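Aromatic amino acid aminotransferase I (Candida albicans WO-1, PDB 6HNU) probably catalyses the pyridoxal-phosphate-dependent transfer of an amino group from aromatic L-amino acids to 2-oxoglutarate, giving aromatic oxo-acids and L-glutamate. Local coordinates at residues H14-S17 / N18-A22; G46-S50 / D51-F55; I97-A100 / R101-Y105; E163-S167 / S168-S172; K300-A303 / P304-L308. All blocks are in the same frame, centred on the assembly; numbering follows the deposited sequence. Where two conformers were deposited one is given.

Contact 1 of 5, residues H14-S17 / N18-A22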
# COMPACT_ATOMS: atom_id res chain seq x y z
N HIS B 14 18.70 -15.26 11.25
CA HIS B 14 18.21 -15.64 12.60
C HIS B 14 17.40 -14.49 13.25
O HIS B 14 16.69 -14.72 14.24
CB HIS B 14 19.38 -16.12 13.48
CG HIS B 14 20.41 -15.06 13.75
ND1 HIS B 14 21.37 -14.71 12.84
CD2 HIS B 14 20.60 -14.25 14.81
CE1 HIS B 14 22.14 -13.76 13.34
NE2 HIS B 14 21.67 -13.45 14.54
N LEU B 15 17.44 -13.27 12.72
CA LEU B 15 16.66 -12.16 13.34
C LEU B 15 15.29 -12.02 12.67
O LEU B 15 14.42 -11.27 13.20
CB LEU B 15 17.49 -10.87 13.26
CG LEU B 15 18.77 -10.92 14.10
CD1 LEU B 15 19.49 -9.59 14.03
CD2 LEU B 15 18.46 -11.32 15.55
N LEU B 16 15.06 -12.72 11.54
CA LEU B 16 13.71 -12.78 10.94
C LEU B 16 12.75 -13.47 11.91
O LEU B 16 13.18 -14.40 12.61
CB LEU B 16 13.75 -13.55 9.62
CG LEU B 16 14.55 -12.92 8.50
CD1 LEU B 16 14.79 -13.94 7.41
CD2 LEU B 16 13.84 -11.67 7.92
N SER B 17 11.50 -13.02 11.96
CA SER B 17 10.38 -13.73 12.60
C SER B 17 10.21 -15.10 11.91
O SER B 17 10.50 -15.22 10.68
CB SER B 17 9.13 -12.91 12.53
OG SER B 17 8.49 -13.06 11.28
N ASN B 18 9.78 -16.11 12.67
CA ASN B 18 9.38 -17.44 12.16
C ASN B 18 8.41 -17.26 10.99
O ASN B 18 8.63 -17.91 9.94
CB ASN B 18 8.82 -18.30 13.30
CG ASN B 18 9.90 -18.76 14.26
OD1 ASN B 18 11.09 -18.58 14.01
ND2 ASN B 18 9.50 -19.35 15.38
N GLU B 19 7.47 -16.33 11.10
CA GLU B 19 6.39 -16.13 10.10
C GLU B 19 6.99 -15.62 8.78
O GLU B 19 6.60 -16.08 7.69
CB GLU B 19 5.33 -15.20 10.70
CG GLU B 19 4.67 -15.77 11.97
CD GLU B 19 5.37 -15.52 13.31
OE1 GLU B 19 6.45 -14.93 13.32
OE2 GLU B 19 4.81 -15.90 14.35
N SER B 20 7.96 -14.71 8.86
CA SER B 20 8.64 -14.14 7.66
C SER B 20 9.40 -15.27 6.96
O SER B 20 9.29 -15.41 5.72
CB SER B 20 9.54 -13.02 8.06
OG SER B 20 10.17 -12.44 6.96
N LYS B 21 10.14 -16.07 7.72
CA LYS B 21 10.96 -17.17 7.13
C LYS B 21 10.07 -18.16 6.37
O LYS B 21 10.51 -18.66 5.34
CB LYS B 21 11.69 -17.93 8.24
CG LYS B 21 13.00 -17.32 8.72
CD LYS B 21 13.24 -17.74 10.15
CE LYS B 21 14.69 -17.75 10.54
NZ LYS B 21 14.83 -17.57 12.00
N ALA B 22 8.87 -18.44 6.87
CA ALA B 22 7.89 -19.40 6.29
C ALA B 22 7.18 -18.87 5.03
O ALA B 22 6.51 -19.69 4.35
CB ALA B 22 6.89 -19.79 7.34
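His14 meets the helix that follows through its backbone: Lys21 stretches back along the chain until its NZ lies 3.9 Å from His14 CA. The imidazole itself points away from the helix, and its NE2 is hydrogen-bonded to Asp240. Two residues on, Leu16 supplies the apolar part of the contact. Its CB is 3.9 Å from Lys21 CG, so the lysine methylenes run past the base of the leucine, with the two side chains crossing obliquely. The CD2 branch of Leu16 is 3.9 Å from Ser20 OG, and the rest of the side chain packs on Thr151 and Phe152 of helix 141-152 and on Leu317 of helix 315-327. Ser17 then opens helix 18-22 as its N-cap. A chi1 of 82° places OG between the backbone N and the carbonyl carbon, from where it accepts the amide of Ser20: Ser17 OG to Ser20 N is 3.0 Å, with 156° at the hydrogen. That bond satisfies one amide of the first helical turn, which has no carbonyl of an earlier turn to use. Glu19 closes over the same cap, its OE1 lying 3.4 Å from Ser17 CB while it is hydrogen-bonded to Ser154 OG. The carbonyl of Ser17 begins the regular helical bonding by accepting Lys21 N at 3.1 Å between O and N, with an N-H...O angle of 164°.

Contact 2 of 5, residues G46-S50 / D51-F55; sequences GLPLS and DYFPF
Leu49 sets one methyl squarely on the ring of Tyr52. Its CD2 is 3.4 Å from the ring centroid and 13° off the normal, which makes this a CH-pi contact over the middle of the face rather than a brush against the rim. With the leucine's chi1 at 40° the branch is folded back over its own backbone, which brings CD2 above Tyr52; the same CD2 also lies 3.7 Å from Asp51 CB. A second CH-pi contact is made by the main chain. Ser50 CA sits 3.5 Å from the centroid of the Phe53 ring, only 6° off its normal, and Ser50 CB touches Phe53 CE2 at 3.6 Å on that same side. Pro48 approaches the Phe53 ring differently, at its edge, with CG 4.3 Å from CE1. Both aromatic rings are brought round by a tight turn in which Phe53 N donates to Ser50 O at 3.0 Å, and the backbone of Asp51 and Tyr52 has the form of a type I turn. Just upstream, Gly46 and Leu47 line the pocket of the bound phenylalanine. Tyr52 OH has weak hydrogen bonds to Glu362 and Lys366 of the second subunit, and Phe53 packs on its Leu302. Within the chain, this loop joins strand 41-42 to strand 57-62, with Ser50 and Phe55 resting against helix 99-102.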
# COMPACT_ATOMS: atom_id res chain seq x y z
N GLY B 46 -2.25 -14.68 -15.91
CA GLY B 46 -3.44 -13.88 -15.54
C GLY B 46 -3.30 -12.41 -15.90
O GLY B 46 -4.08 -11.59 -15.35
N LEU B 47 -2.37 -12.06 -16.79
CA LEU B 47 -2.05 -10.63 -17.08
C LEU B 47 -3.08 -10.06 -18.05
O LEU B 47 -3.35 -10.66 -19.08
CB LEU B 47 -0.67 -10.51 -17.72
CG LEU B 47 0.54 -10.68 -16.81
CD1 LEU B 47 1.79 -10.20 -17.55
CD2 LEU B 47 0.38 -9.95 -15.48
N PRO B 48 -3.63 -8.86 -17.80
CA PRO B 48 -4.50 -8.23 -18.78
C PRO B 48 -3.55 -7.73 -19.87
O PRO B 48 -2.33 -7.72 -19.69
CB PRO B 48 -5.19 -7.14 -17.97
CG PRO B 48 -4.09 -6.70 -17.02
CD PRO B 48 -3.36 -7.98 -16.65
N LEU B 49 -4.12 -7.34 -21.00
CA LEU B 49 -3.35 -6.89 -22.17
C LEU B 49 -3.29 -5.36 -22.04
O LEU B 49 -4.32 -4.74 -21.64
CB LEU B 49 -3.96 -7.43 -23.49
CG LEU B 49 -5.49 -7.48 -23.67
CD1 LEU B 49 -6.24 -8.30 -22.61
CD2 LEU B 49 -6.09 -6.09 -23.77
N SER B 50 -2.13 -4.77 -22.31
CA SER B 50 -1.94 -3.30 -22.22
C SER B 50 -2.82 -2.58 -23.26
O SER B 50 -3.09 -1.38 -23.08
CB SER B 50 -0.47 -2.93 -22.31
OG SER B 50 -0.01 -2.93 -23.66
N ASP B 51 -3.35 -3.30 -24.25
CA ASP B 51 -4.13 -2.74 -25.40
C ASP B 51 -5.31 -1.91 -24.89
O ASP B 51 -5.63 -0.88 -25.54
CB ASP B 51 -4.67 -3.84 -26.32
CG ASP B 51 -3.64 -4.80 -26.92
OD1 ASP B 51 -2.42 -4.74 -26.54
OD2 ASP B 51 -4.05 -5.62 -27.78
N TYR B 52 -5.96 -2.30 -23.79
CA TYR B 52 -7.18 -1.60 -23.29
C TYR B 52 -6.83 -0.48 -22.28
O TYR B 52 -7.73 0.31 -22.02
CB TYR B 52 -8.22 -2.57 -22.72
CG TYR B 52 -8.67 -3.67 -23.65
CD1 TYR B 52 -8.64 -3.53 -25.03
CD2 TYR B 52 -9.13 -4.88 -23.13
CE1 TYR B 52 -9.03 -4.57 -25.87
CE2 TYR B 52 -9.56 -5.91 -23.95
CZ TYR B 52 -9.52 -5.76 -25.33
OH TYR B 52 -9.95 -6.79 -26.11
N PHE B 53 -5.63 -0.43 -21.70
CA PHE B 53 -5.27 0.60 -20.68
C PHE B 53 -5.66 1.96 -21.25
O PHE B 53 -5.10 2.35 -22.29
CB PHE B 53 -3.78 0.62 -20.29
CG PHE B 53 -3.21 -0.65 -19.69
CD1 PHE B 53 -4.03 -1.71 -19.30
CD2 PHE B 53 -1.84 -0.75 -19.47
CE1 PHE B 53 -3.48 -2.86 -18.76
CE2 PHE B 53 -1.30 -1.91 -18.93
CZ PHE B 53 -2.12 -2.93 -18.54
N PRO B 54 -6.66 2.68 -20.67
CA PRO B 54 -7.19 3.90 -21.27
C PRO B 54 -6.32 5.15 -21.02
O PRO B 54 -6.85 6.18 -20.68
CB PRO B 54 -8.57 4.00 -20.62
CG PRO B 54 -8.32 3.49 -19.20
CD PRO B 54 -7.37 2.32 -19.43
N PHE B 55 -5.01 5.00 -21.13
CA PHE B 55 -4.00 6.06 -20.88
C PHE B 55 -2.94 6.02 -21.97
O PHE B 55 -2.09 5.14 -21.95
CB PHE B 55 -3.36 5.93 -19.50
CG PHE B 55 -4.35 5.86 -18.36
CD1 PHE B 55 -4.91 7.02 -17.84
CD2 PHE B 55 -4.71 4.65 -17.82
CE1 PHE B 55 -5.78 6.96 -16.77
CE2 PHE B 55 -5.61 4.60 -16.77
CZ PHE B 55 -6.13 5.75 -16.24

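Contact 3 of 5, residues I97-A100 / R101-Y105; sequences IELA and RSLQY. With PLP (pyridoxal-5'-phosphate), chain D; PHE (phenylalanine), chain E.
Glu98 O takes an i+4 bond from Ser102 N at 2.8 Å and an i+3 bond from Arg101 N at 2.9 Å. Glu98 is the N-cap of the short helix 99-102, within the aminotransferase class I and II family region, and the chain leaving this helix leads to the active site of the second subunit. The Glu98 side chain does not cap the turn; it folds back, bent at chi2, to meet Arg101. The guanidinium grips it side-on with one nitrogen to each oxygen: Arg101 NE is 2.9 Å from Glu98 OE2 in a nearly straight bond (175°), and Arg101 NH2 is 3.0 Å from Glu98 OE1. Both donors keep their partners close to the guanidinium plane, yet reach the carboxylate from above its own plane, since the two groups are turned 49° against each other. Ile97 CG2 covers one guanidinium face, 3.7 Å from Arg101 NH1, and Glu113 forms a further salt bridge with NH1. A chi1 of 45° tucks the Ser102 hydroxyl back over the start of the helix, where OG donates to Ile97 O at 2.8 Å. Beyond the helix, Gln104 ties the chain to the loop of residues 46-55, its NE2 hydrogen-bonded to Pro48 O while its OE1 accepts Tyr105 N. One face of the Tyr105 ring carries the bound phenylalanine, whose CD1 is 3.8 Å from Tyr105 CG. At the ring's far end, Tyr105 OH donates to O3P of the pyridoxal phosphate bound by the second subunit, over a very short 2.5 Å.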
# COMPACT_ATOMS: atom_id res chain seq x y z
N ILE B 97 9.55 4.76 -18.04
CA ILE B 97 8.80 3.50 -17.79
C ILE B 97 7.46 3.68 -18.48
O ILE B 97 6.51 4.24 -17.88
CB ILE B 97 8.73 3.12 -16.30
CG1 ILE B 97 9.98 3.57 -15.51
CG2 ILE B 97 8.51 1.63 -16.20
CD1 ILE B 97 9.82 3.66 -14.01
N GLU B 98 7.42 3.28 -19.74
CA GLU B 98 6.25 3.50 -20.63
C GLU B 98 5.03 2.87 -19.96
O GLU B 98 5.19 1.84 -19.26
CB GLU B 98 6.55 2.94 -22.03
CG GLU B 98 6.68 1.43 -22.09
CD GLU B 98 8.03 0.84 -21.76
OE1 GLU B 98 8.97 1.61 -21.43
OE2 GLU B 98 8.13 -0.42 -21.77
N LEU B 99 3.86 3.49 -20.13
CA LEU B 99 2.66 3.12 -19.33
C LEU B 99 2.22 1.68 -19.63
O LEU B 99 1.59 1.08 -18.76
CB LEU B 99 1.50 4.08 -19.60
CG LEU B 99 1.79 5.56 -19.38
CD1 LEU B 99 0.53 6.36 -19.68
CD2 LEU B 99 2.28 5.80 -17.95
N ALA B 100 2.49 1.15 -20.84
CA ALA B 100 2.16 -0.25 -21.17
C ALA B 100 2.85 -1.19 -20.15
O ALA B 100 2.32 -2.26 -19.89
CB ALA B 100 2.56 -0.55 -22.61
N ARG B 101 3.98 -0.77 -19.59
CA ARG B 101 4.79 -1.50 -18.58
C ARG B 101 4.55 -0.93 -17.16
O ARG B 101 4.26 -1.75 -16.24
CB ARG B 101 6.26 -1.47 -19.00
CG ARG B 101 7.22 -2.23 -18.09
CD ARG B 101 8.55 -2.60 -18.78
NE ARG B 101 9.16 -1.37 -19.28
CZ ARG B 101 10.10 -0.67 -18.64
NH1 ARG B 101 10.62 -1.11 -17.50
NH2 ARG B 101 10.52 0.48 -19.16
N SER B 102 4.58 0.40 -16.93
CA SER B 102 4.40 0.94 -15.55
C SER B 102 2.97 0.70 -15.03
O SER B 102 2.79 0.65 -13.81
CB SER B 102 4.83 2.41 -15.46
OG SER B 102 4.33 3.17 -16.55
N LEU B 103 1.96 0.59 -15.90
CA LEU B 103 0.53 0.35 -15.52
C LEU B 103 0.18 -1.16 -15.61
O LEU B 103 -0.97 -1.54 -15.28
CB LEU B 103 -0.39 1.19 -16.41
CG LEU B 103 -0.28 2.70 -16.22
CD1 LEU B 103 -1.37 3.40 -17.03
CD2 LEU B 103 -0.39 3.08 -14.74
N GLN B 104 1.14 -2.00 -15.99
CA GLN B 104 1.02 -3.48 -15.95
C GLN B 104 1.46 -3.98 -14.57
O GLN B 104 2.31 -3.35 -13.96
CB GLN B 104 1.87 -4.11 -17.06
CG GLN B 104 1.73 -5.62 -17.20
CD GLN B 104 0.29 -6.07 -17.34
OE1 GLN B 104 -0.44 -6.22 -16.36
NE2 GLN B 104 -0.14 -6.29 -18.58
N TYR B 105 0.98 -5.14 -14.12
CA TYR B 105 1.62 -5.81 -12.97
C TYR B 105 3.11 -5.99 -13.29
O TYR B 105 3.47 -6.21 -14.47
CB TYR B 105 0.99 -7.16 -12.69
CG TYR B 105 -0.44 -7.14 -12.21
CD1 TYR B 105 -0.74 -6.82 -10.89
CD2 TYR B 105 -1.48 -7.44 -13.06
CE1 TYR B 105 -2.03 -6.87 -10.42
CE2 TYR B 105 -2.79 -7.45 -12.61
CZ TYR B 105 -3.06 -7.16 -11.29
OH TYR B 105 -4.34 -7.17 -10.85
N1 PLP D . -8.04 -11.06 -6.24
C2 PLP D . -8.09 -12.07 -7.11
C2A PLP D . -8.96 -13.23 -6.81
C3 PLP D . -7.32 -12.06 -8.29
O3 PLP D . -7.38 -13.13 -9.13
C4 PLP D . -6.47 -10.96 -8.54
C4A PLP D . -5.65 -10.94 -9.75
C5 PLP D . -6.44 -9.91 -7.61
C6 PLP D . -7.19 -10.04 -6.47
C5A PLP D . -5.55 -8.72 -7.81
O4P PLP D . -6.21 -7.48 -7.41
P PLP D . -5.49 -6.04 -7.39
O1P PLP D . -4.51 -6.08 -6.22
O2P PLP D . -6.69 -5.14 -7.25
O3P PLP D . -4.80 -5.90 -8.75
N PHE E . -4.46 -11.70 -9.98
CA PHE E . -3.15 -11.58 -10.73
C PHE E . -2.77 -12.97 -11.27
O PHE E . -1.61 -13.40 -11.19
CB PHE E . -2.09 -10.94 -9.82
CG PHE E . -0.66 -11.12 -10.27
CD1 PHE E . -0.28 -10.86 -11.58
CD2 PHE E . 0.30 -11.56 -9.37
CE1 PHE E . 1.04 -11.03 -11.98
CE2 PHE E . 1.62 -11.72 -9.77
CZ PHE E . 1.99 -11.45 -11.08
OXT PHE E . -3.61 -13.70 -11.82

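Contact 4 of 5, residues E163-S167 / S168-S172; sequences EYTFS and SALES. With PLP (pyridoxal-5'-phosphate), chain I; PHE (phenylalanine), chain J.
Phe166 O faces the first turn of helix 167-175 and receives two weak amide bonds, from Ala169 N at 3.2 Å and Leu170 N at 3.4 Å from the oxygen. A regular helical bond follows, with Glu171 N 2.9 Å from Ser167 O. Phe166 occupies the N-cap position without a polar side chain; with CG anti to the backbone N (chi1 -175°) its ring is laid between the start of the helix and the cofactor. On one face lies the cofactor: Phe166 CD2 is 3.3 Å from C2 of the pyridoxal phosphate, and the two ring planes, about 16° from parallel, are offset so that the overlap falls toward the rim. On the opposite face, in the conformer of Ser168 given, its CB makes a CH-pi contact, 3.9 Å from the Phe166 centroid and 22° off the normal. Phe166 CZ also lies 3.4 Å from N of the bound phenylalanine. That ligand N is in turn 1.4 Å from C4A of the pyridoxal phosphate, consistent with a covalent amino acid adduct. Away from the cofactor, Thr165 CG2 packs on Leu170 CD2 at 3.7 Å. Asn218 and Tyr211 lie beside the Phe166 ring. An aromatic ring laid over the cofactor's pyridine ring, at the junction of strand 158-162 and the next helix, is characteristic of the active site of fold-type I aminotransferases.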
# COMPACT_ATOMS: atom_id res chain seq x y z
N GLU B 163 12.22 7.23 23.63
CA GLU B 163 11.20 7.30 24.71
C GLU B 163 10.13 8.32 24.35
O GLU B 163 9.05 8.18 24.89
CB GLU B 163 11.80 7.61 26.09
CG GLU B 163 12.24 9.05 26.25
CD GLU B 163 12.77 9.39 27.64
OE1 GLU B 163 13.89 9.87 27.72
OE2 GLU B 163 12.05 9.21 28.60
N TYR B 164 10.40 9.29 23.47
CA TYR B 164 9.39 10.12 22.78
C TYR B 164 9.54 9.86 21.29
O TYR B 164 10.66 10.01 20.78
CB TYR B 164 9.53 11.62 23.02
CG TYR B 164 9.40 11.98 24.47
CD1 TYR B 164 10.51 11.93 25.30
CD2 TYR B 164 8.18 12.25 25.03
CE1 TYR B 164 10.40 12.17 26.67
CE2 TYR B 164 8.06 12.56 26.38
CZ TYR B 164 9.17 12.51 27.20
OH TYR B 164 9.09 12.77 28.54
N THR B 165 8.47 9.41 20.65
CA THR B 165 8.58 9.00 19.22
C THR B 165 7.24 9.18 18.51
O THR B 165 6.29 9.73 19.10
CB THR B 165 9.15 7.58 19.14
OG1 THR B 165 9.54 7.39 17.77
CG2 THR B 165 8.21 6.52 19.64
N PHE B 166 7.16 8.68 17.27
CA PHE B 166 6.04 8.90 16.33
C PHE B 166 4.84 8.05 16.74
O PHE B 166 5.01 6.85 16.88
CB PHE B 166 6.58 8.54 14.94
CG PHE B 166 5.67 8.79 13.79
CD1 PHE B 166 4.76 9.84 13.80
CD2 PHE B 166 5.74 7.97 12.66
CE1 PHE B 166 3.97 10.09 12.70
CE2 PHE B 166 4.91 8.19 11.58
CZ PHE B 166 4.03 9.26 11.60
N SER B 167 3.68 8.65 17.01
CA SER B 167 2.49 7.91 17.50
C SER B 167 2.06 6.79 16.55
O SER B 167 1.77 5.70 17.05
CB SER B 167 1.35 8.87 17.79
OG SER B 167 1.73 9.73 18.87
N SER B 168 2.10 7.02 15.23
CA SER B 168 1.73 6.04 14.19
C SER B 168 2.63 4.81 14.28
O SER B 168 2.10 3.71 14.09
CB SER B 168 1.75 6.63 12.80
OG SER B 168 0.85 7.71 12.73
N ALA B 169 3.94 4.99 14.56
CA ALA B 169 4.86 3.83 14.64
C ALA B 169 4.50 2.97 15.86
O ALA B 169 4.56 1.71 15.77
CB ALA B 169 6.29 4.31 14.67
N LEU B 170 4.12 3.59 16.97
CA LEU B 170 3.75 2.87 18.20
C LEU B 170 2.42 2.14 17.96
O LEU B 170 2.30 0.99 18.39
CB LEU B 170 3.62 3.88 19.34
CG LEU B 170 4.90 4.59 19.79
CD1 LEU B 170 4.59 5.53 20.95
CD2 LEU B 170 5.97 3.58 20.16
N GLU B 171 1.44 2.82 17.38
CA GLU B 171 0.13 2.21 17.01
C GLU B 171 0.36 0.97 16.15
O GLU B 171 -0.29 -0.05 16.38
CB GLU B 171 -0.76 3.20 16.27
CG GLU B 171 -2.16 2.66 15.92
CD GLU B 171 -2.97 2.17 17.12
OE1 GLU B 171 -2.69 2.65 18.23
OE2 GLU B 171 -3.86 1.30 16.95
N SER B 172 1.23 1.06 15.13
CA SER B 172 1.53 -0.09 14.25
C SER B 172 2.06 -1.25 15.10
O SER B 172 1.58 -2.39 14.90
CB SER B 172 2.49 0.31 13.16
OG SER B 172 2.84 -0.81 12.38
N1 PLP I . 7.96 8.10 9.81
C2 PLP I . 8.03 9.16 10.62
C2A PLP I . 8.89 9.07 11.83
C3 PLP I . 7.32 10.32 10.35
O3 PLP I . 7.38 11.34 11.26
C4 PLP I . 6.49 10.36 9.21
C4A PLP I . 5.71 11.56 8.92
C5 PLP I . 6.46 9.26 8.35
C6 PLP I . 7.19 8.15 8.71
C5A PLP I . 5.54 9.20 7.15
O4P PLP I . 6.25 8.72 5.98
P PLP I . 5.58 8.42 4.62
O1P PLP I . 6.78 8.11 3.76
O2P PLP I . 4.81 9.72 4.21
O3P PLP I . 4.63 7.24 4.82
N PHE J . 4.81 12.06 9.90
CA PHE J . 3.53 12.77 9.60
C PHE J . 2.96 13.28 10.92
O PHE J . 3.61 14.10 11.60
CB PHE J . 2.60 11.84 8.81
CG PHE J . 1.14 12.21 8.86
CD1 PHE J . 0.73 13.53 8.70
CD2 PHE J . 0.17 11.23 9.05
CE1 PHE J . -0.61 13.86 8.75
CE2 PHE J . -1.17 11.56 9.10
CZ PHE J . -1.56 12.88 8.94
OXT PHE J . 1.86 12.90 11.36

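Contact 5 of 5, residues K300-A303 / P304-L308. With PLP (pyridoxal-5'-phosphate), chain I.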
# COMPACT_ATOMS: atom_id res chain seq x y z
N LYS B 300 8.59 14.12 2.25
CA LYS B 300 8.96 15.45 2.79
C LYS B 300 9.85 16.19 1.78
O LYS B 300 10.23 17.35 2.08
CB LYS B 300 9.73 15.36 4.10
CG LYS B 300 9.24 14.34 5.11
CD LYS B 300 7.83 14.51 5.52
CE LYS B 300 7.47 13.39 6.48
NZ LYS B 300 6.09 13.55 7.00
N VAL B 301 10.17 15.54 0.65
CA VAL B 301 11.13 16.06 -0.37
C VAL B 301 10.35 16.48 -1.62
O VAL B 301 10.56 17.61 -2.12
CB VAL B 301 12.25 15.06 -0.68
CG1 VAL B 301 13.08 15.53 -1.85
CG2 VAL B 301 13.12 14.79 0.54
N LEU B 302 9.47 15.63 -2.14
CA LEU B 302 8.67 15.94 -3.33
C LEU B 302 7.23 16.21 -2.87
O LEU B 302 6.82 17.40 -2.88
CB LEU B 302 8.79 14.79 -4.33
CG LEU B 302 10.19 14.48 -4.85
CD1 LEU B 302 10.11 13.37 -5.89
CD2 LEU B 302 10.90 15.70 -5.45
N ALA B 303 6.48 15.18 -2.47
CA ALA B 303 5.09 15.36 -1.97
C ALA B 303 4.63 14.08 -1.28
O ALA B 303 4.93 12.99 -1.74
CB ALA B 303 4.16 15.74 -3.10
N PRO B 304 3.87 14.17 -0.17
CA PRO B 304 3.34 12.97 0.48
C PRO B 304 2.50 12.06 -0.43
O PRO B 304 2.53 10.83 -0.26
CB PRO B 304 2.46 13.54 1.61
CG PRO B 304 3.01 14.93 1.88
CD PRO B 304 3.50 15.42 0.54
N GLY B 305 1.76 12.65 -1.38
CA GLY B 305 0.80 11.92 -2.24
C GLY B 305 1.48 11.01 -3.24
O GLY B 305 0.77 10.26 -3.91
N LEU B 306 2.80 11.08 -3.43
CA LEU B 306 3.52 10.10 -4.27
C LEU B 306 3.25 8.69 -3.72
O LEU B 306 3.14 7.75 -4.53
CB LEU B 306 5.03 10.39 -4.29
CG LEU B 306 5.51 11.28 -5.44
CD1 LEU B 306 6.83 11.95 -5.09
CD2 LEU B 306 5.65 10.49 -6.74
N ARG B 307 3.22 8.55 -2.40
CA ARG B 307 3.06 7.20 -1.81
C ARG B 307 4.16 6.32 -2.43
O ARG B 307 3.87 5.30 -2.99
CB ARG B 307 1.66 6.64 -2.05
CG ARG B 307 0.56 7.27 -1.22
CD ARG B 307 0.80 7.16 0.27
NE ARG B 307 1.53 8.30 0.78
CZ ARG B 307 2.31 8.32 1.84
NH1 ARG B 307 2.90 9.44 2.17
NH2 ARG B 307 2.52 7.22 2.55
N LEU B 308 5.40 6.77 -2.29
CA LEU B 308 6.56 6.12 -2.90
C LEU B 308 7.76 6.35 -2.00
O LEU B 308 8.08 7.51 -1.65
CB LEU B 308 6.83 6.71 -4.29
CG LEU B 308 7.93 6.04 -5.11
CD1 LEU B 308 7.64 4.56 -5.37
CD2 LEU B 308 8.08 6.77 -6.45
N1 PLP I . 7.96 8.10 9.81
C2 PLP I . 8.03 9.16 10.62
C2A PLP I . 8.89 9.07 11.83
C3 PLP I . 7.32 10.32 10.35
O3 PLP I . 7.38 11.34 11.26
C4 PLP I . 6.49 10.36 9.21
C4A PLP I . 5.71 11.56 8.92
C5 PLP I . 6.46 9.26 8.35
C6 PLP I . 7.19 8.15 8.71
C5A PLP I . 5.54 9.20 7.15
O4P PLP I . 6.25 8.72 5.98
P PLP I . 5.58 8.42 4.62
O1P PLP I . 6.78 8.11 3.76
O2P PLP I . 4.81 9.72 4.21
O3P PLP I . 4.63 7.24 4.82
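A chi1 of -61° puts Leu302 CG anti to the carbonyl carbon, which leaves CD1 beside CB on the Leu306 side; further on, Arg307 bends twice, at chi2 (-58°) and chi3 (91°), and so curls its guanidinium back over the turn. The two segments form most of the loop between strands 292-297 and 309-314 of the large mixed sheet, which holds part of the pyridoxal phosphate site. Lys300, at the start of the segment, lines the cofactor and phenylalanine pockets, and its NZ is hydrogen-bonded to Tyr105 OH of the second subunit. At the turn, Ala303 O accepts Leu306 N at 3.3 Å, a weak bond that closes the 3-10 segment 304-306. Beside it, Leu302 CB is 3.5 Å from Leu306 CD1 in one of two deposited conformers of Leu306, so the detail of this packing is less certain. Pro304 O then gathers three donors from Arg307 alone: its backbone N at 3.2 Å, NE at 2.9 Å and NH1 at 2.8 Å. With NE and NH1 both on this one carbonyl, the guanidinium cannot easily rotate, and its other edge is presented to the phosphate. Across the subunit boundary, Ala303 packs on Phe53 and Leu306 on Phe335 of the second subunit, which places the loop at the dimer interface. The phosphate is gripped through two oxygens: Arg307 NH2 is 3.1 Å from O3P, and Arg307 NH1 is 2.8 Å from O2P, with that oxygen lying in the guanidinium plane.

Overall arrangement
Contacts 1 to 5 follow one another along the chain. Contacts 2 and 3 are immediate neighbours, their centres 9 Å apart, and they meet where the loop 46-55 runs along helix 99-102. Contacts 4 and 5 have centres 20 Å apart yet both touch the same cofactor; each belongs to a segment adjoining the large mixed sheet. Contact 1 stands apart, 23 Å from contact 4 between centres and farther from the rest. Because contact 3 reaches the cofactor of the second subunit, whereas contacts 4 and 5 bind their own, each active site is completed by both chains.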